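Side-chain contact in aminoacyl carrier protein (Agrobacterium tumefaciens, PDB 4H2W), which carries L-alanine, glycine or L-serine as a thioester on its 4'-phosphopantetheine prosthetic group after charging by a dedicated ligase: residues S58-L61 and M62-I65. Residues are numbered along the deposited sequence; the frame is centred on the assembly and turned at random.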
loop_
_atom_site.group_PDB
_atom_site.type_symbol
_atom_site.label_atom_id
_atom_site.label_comp_id
_atom_site.label_asym_id
_atom_site.label_seq_id
_atom_site.Cartn_x
_atom_site.Cartn_y
_atom_site.Cartn_z
ATOM N N SER C 58 13.072 -30.938 1.994
ATOM C CA SER C 58 14.404 -31.307 1.523
ATOM C C SER C 58 15.436 -30.273 1.954
ATOM O O SER C 58 16.618 -30.577 2.093
ATOM C CB SER C 58 14.425 -31.434 -0.001
ATOM O OG SER C 58 14.398 -30.153 -0.611
ATOM N N VAL C 59 14.979 -29.045 2.154
ATOM C CA VAL C 59 15.859 -27.983 2.599
ATOM C C VAL C 59 16.039 -28.034 4.119
ATOM O O VAL C 59 17.124 -27.772 4.627
ATOM C CB VAL C 59 15.349 -26.617 2.126
ATOM C CG1 VAL C 59 16.189 -25.516 2.704
ATOM C CG2 VAL C 59 15.379 -26.561 0.604
ATOM N N GLN C 60 14.974 -28.387 4.835
ATOM C CA GLN C 60 15.078 -28.645 6.268
ATOM C C GLN C 60 15.988 -29.848 6.504
ATOM O O GLN C 60 16.895 -29.797 7.334
ATOM C CB GLN C 60 13.696 -28.897 6.882
ATOM C CG GLN C 60 12.819 -27.656 6.971
ATOM C CD GLN C 60 13.442 -26.569 7.822
ATOM O OE1 GLN C 60 13.592 -26.727 9.034
ATOM N NE2 GLN C 60 13.819 -25.460 7.190
ATOM N N LEU C 61 15.735 -30.925 5.762
ATOM C CA LEU C 61 16.563 -32.127 5.814
ATOM C C LEU C 61 18.027 -31.794 5.598
ATOM O O LEU C 61 18.895 -32.251 6.339
ATOM C CB LEU C 61 16.118 -33.130 4.751
ATOM C CG LEU C 61 17.101 -34.273 4.490
ATOM C CD1 LEU C 61 17.197 -35.175 5.712
ATOM C CD2 LEU C 61 16.695 -35.072 3.257
ATOM N N MET C 62 18.289 -30.993 4.572
ATOM C CA MET C 62 19.633 -30.525 4.266
ATOM C C MET C 62 20.225 -29.769 5.454
ATOM O O MET C 62 21.420 -29.884 5.737
ATOM C CB MET C 62 19.601 -29.645 3.014
ATOM C CG MET C 62 20.912 -28.969 2.651
ATOM S SD MET C 62 21.185 -27.423 3.537
ATOM C CE MET C 62 22.682 -26.867 2.761
ATOM N N LEU C 63 19.388 -28.994 6.141
ATOM C CA LEU C 63 19.832 -28.247 7.320
ATOM C C LEU C 63 20.077 -29.195 8.496
ATOM O O LEU C 63 20.922 -28.936 9.353
ATOM C CB LEU C 63 18.815 -27.165 7.702
ATOM C CG LEU C 63 18.659 -25.978 6.743
ATOM C CD1 LEU C 63 17.563 -25.023 7.214
ATOM C CD2 LEU C 63 19.979 -25.247 6.565
ATOM N N GLY C 64 19.332 -30.292 8.530
ATOM C CA GLY C 64 19.526 -31.315 9.540
ATOM C C GLY C 64 20.826 -32.073 9.344
ATOM O O GLY C 64 21.543 -32.339 10.312
ATOM N N ILE C 65 21.124 -32.417 8.089
ATOM C CA ILE C 65 22.385 -33.059 7.715
ATOM C C ILE C 65 23.556 -32.113 7.992
ATOM O O ILE C 65 24.701 -32.541 8.131
ATOM C CB ILE C 65 22.383 -33.496 6.218
ATOM C CG1 ILE C 65 21.185 -34.395 5.912
ATOM C CG2 ILE C 65 23.650 -34.237 5.850
ATOM C CD1 ILE C 65 21.310 -35.801 6.466
#
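L61 and I65, one helical turn apart on helix 55-68, run alongside each other in the same direction, with L61 CD1 4.1 Å from I65 CG1. I65 sets CG1 anti to its carbonyl carbon (chi1 -55°), which places that methylene beside the carbonyl of L61, CG1 lying 3.2 Å from L61 O. The same oxygen accepts a hydrogen bond from I65 N at 2.8 Å, the C=O...N angle of 161° putting the donor close to the extension of the carbonyl. This is the tightly packed side: I28 of helix 21-32 and I89 of helix 86-94 touch both side chains. The partly exposed flank is looser. There the Q60 and L63 side chains run at a slant to each other, and their one approach is Q60 NE2 to L63 CD1 at 3.8 Å, an amide nitrogen beside a methyl. Bonding varies too: the hydrogen bond from M62 N to S58 O (3.0 Å) comes from 46° out of the carbonyl plane, whereas G64 N meets Q60 O within it. S58 OG is hydrogen-bonded to the backbone O of S55, the predicted cofactor-attachment serine. Four i to i+4 hydrogen bonds thus engage the carbonyls of S58 to L61, while buried side chains join neighbouring helices through apolar contact, consistent with a carrier-protein helical bundle.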